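Local structure of putative uncharacterized protein lp_3323 (Lactobacillus plantarum, 3DC7) at residues G66-A71 / R97-G102. The protein is of unknown function but belongs to the GDSL-like lipase/acylhydrolase family and so probably hydrolyses ester bonds. Numbering follows the deposited sequence.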
loop_
_atom_site.group_PDB
_atom_site.type_symbol
_atom_site.label_atom_id
_atom_site.label_comp_id
_atom_site.label_asym_id
_atom_site.label_seq_id
_atom_site.Cartn_x
_atom_site.Cartn_y
_atom_site.Cartn_z
ATOM N N GLY A 66 11.037 5.785 21.470
ATOM C CA GLY A 66 12.344 6.297 21.869
ATOM C C GLY A 66 12.532 6.485 23.367
ATOM O O GLY A 66 11.653 6.134 24.183
ATOM N N SER A 67 13.670 7.086 23.713
ATOM C CA SER A 67 14.133 7.199 25.095
ATOM C C SER A 67 13.302 7.998 26.112
ATOM O O SER A 67 13.540 7.868 27.318
ATOM C CB SER A 67 15.550 7.758 25.093
ATOM O OG SER A 67 15.540 9.105 24.664
ATOM N N ARG A 68 12.344 8.803 25.648
ATOM C CA ARG A 68 11.720 9.831 26.491
ATOM C C ARG A 68 10.898 9.276 27.646
ATOM O O ARG A 68 11.000 9.779 28.769
ATOM C CB ARG A 68 10.851 10.781 25.658
ATOM C CG ARG A 68 11.610 11.724 24.716
ATOM C CD ARG A 68 12.133 13.000 25.373
ATOM N NE ARG A 68 11.272 13.491 26.442
ATOM C CZ ARG A 68 10.679 14.680 26.464
ATOM N NH1 ARG A 68 10.841 15.542 25.469
ATOM N NH2 ARG A 68 9.917 15.005 27.495
ATOM N N TYR A 69 10.099 8.242 27.366
ATOM C CA TYR A 69 9.177 7.639 28.342
ATOM C C TYR A 69 9.034 6.122 28.150
ATOM O O TYR A 69 8.434 5.687 27.171
ATOM C CB TYR A 69 7.789 8.276 28.205
ATOM C CG TYR A 69 7.730 9.739 28.551
ATOM C CD1 TYR A 69 7.773 10.717 27.563
ATOM C CD2 TYR A 69 7.636 10.148 29.880
ATOM C CE1 TYR A 69 7.714 12.084 27.888
ATOM C CE2 TYR A 69 7.579 11.495 30.213
ATOM C CZ TYR A 69 7.616 12.454 29.220
ATOM O OH TYR A 69 7.560 13.777 29.587
ATOM N N ASP A 70 9.555 5.326 29.088
ATOM C CA ASP A 70 9.400 3.865 29.058
ATOM C C ASP A 70 9.646 3.261 27.682
ATOM O O ASP A 70 8.773 2.560 27.151
ATOM C CB ASP A 70 7.990 3.463 29.520
ATOM C CG ASP A 70 7.778 3.683 31.001
ATOM O OD1 ASP A 70 6.919 4.527 31.371
ATOM O OD2 ASP A 70 8.473 3.010 31.795
ATOM N N ALA A 71 10.820 3.539 27.111
ATOM C CA ALA A 71 11.155 3.179 25.729
ATOM C C ALA A 71 10.713 1.785 25.294
ATOM O O ALA A 71 11.216 0.790 25.801
ATOM C CB ALA A 71 12.657 3.320 25.511
ATOM N N ARG A 97 4.762 13.875 22.661
ATOM C CA ARG A 97 5.601 14.200 23.810
ATOM C C ARG A 97 7.019 14.605 23.376
ATOM O O ARG A 97 7.966 14.549 24.161
ATOM C CB ARG A 97 5.601 13.049 24.818
ATOM C CG ARG A 97 4.195 12.504 25.103
ATOM C CD ARG A 97 4.191 11.435 26.177
ATOM N NE ARG A 97 4.165 12.024 27.510
ATOM C CZ ARG A 97 4.258 11.336 28.644
ATOM N NH1 ARG A 97 4.413 10.020 28.617
ATOM N NH2 ARG A 97 4.231 11.971 29.815
ATOM N N ASP A 98 7.148 15.009 22.115
ATOM C CA ASP A 98 8.367 15.624 21.610
ATOM C C ASP A 98 9.613 14.728 21.704
ATOM O O ASP A 98 10.645 15.132 22.259
ATOM C CB ASP A 98 8.589 17.008 22.279
ATOM C CG ASP A 98 7.454 18.006 21.978
ATOM O OD1 ASP A 98 6.973 18.018 20.825
ATOM O OD2 ASP A 98 7.051 18.792 22.874
ATOM N N GLN A 99 9.526 13.520 21.152
ATOM C CA GLN A 99 10.735 12.723 20.893
ATOM C C GLN A 99 11.436 13.310 19.663
ATOM O O GLN A 99 10.808 13.459 18.616
ATOM C CB GLN A 99 10.382 11.248 20.665
ATOM C CG GLN A 99 11.575 10.290 20.455
ATOM C CD GLN A 99 12.339 10.006 21.737
ATOM O OE1 GLN A 99 13.543 10.298 21.850
ATOM N NE2 GLN A 99 11.641 9.450 22.723
ATOM N N PRO A 100 12.738 13.672 19.781
ATOM C CA PRO A 100 13.390 14.144 18.554
ATOM C C PRO A 100 13.192 13.104 17.464
ATOM O O PRO A 100 13.253 11.898 17.743
ATOM C CB PRO A 100 14.867 14.253 18.950
ATOM C CG PRO A 100 14.820 14.528 20.438
ATOM C CD PRO A 100 13.663 13.679 20.934
ATOM N N LEU A 101 12.905 13.564 16.253
ATOM C CA LEU A 101 12.642 12.662 15.138
ATOM C C LEU A 101 13.920 11.992 14.652
ATOM O O LEU A 101 13.945 10.785 14.390
ATOM C CB LEU A 101 11.965 13.407 13.989
ATOM C CG LEU A 101 11.586 12.579 12.761
ATOM C CD1 LEU A 101 10.572 11.512 13.105
ATOM C CD2 LEU A 101 11.082 13.478 11.655
ATOM N N GLY A 102 14.987 12.775 14.546
ATOM C CA GLY A 102 16.222 12.273 14.003
ATOM C C GLY A 102 16.105 12.123 12.504
ATOM O O GLY A 102 15.251 12.736 11.867
HETATM O O HOH W 1 12.505 17.046 23.303
#
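The guanidinium of Arg97 lies flat over one face of the Tyr69 ring, planes 7° apart, in a stacked cation-pi contact. Arg97 CZ sits 3.4 Å from the ring centroid, almost on its normal; NH1 reaches in over Tyr69 CG at 3.3 Å, and NH2 covers the CE2 side. The Arg97 chain is extended at chi2 and bends at chi3 (83°), which brings the planar group down on the ring; a hydrogen bond from NH1 to Gly62 O further fixes its rotation. A leucine in place of Tyr69 would probably cost the guanidinium its flat aromatic platform and the cation-pi contact, freeing it to tilt about its bond to Gly62 O. Gln99, buried, fills the other close-packed part, its side chain, bent at chi2, packing beside Gly66 and the CG of Arg68. Both segments are loops of the SGNH-hydrolase alpha/beta fold, with its five-stranded parallel sheet: 66-71 leads into helix 72-75, whereas the loop 97-102 follows helix 92-96 through a Schellman motif with Asp98, at positive phi, as C-prime residue. The solvent side is looser. There the exposed Arg68 bends back, placing its guanidinium face over Arg97 O; its NH1 gives Asp98 O a weak hydrogen bond (3.2 Å, 126°). A water donates to Asp98 O at 2.9 Å and weakly accepts from Arg68 NH1. Arg68 NH2 adds another weak bond, to Tyr69 OH at 3.4 Å.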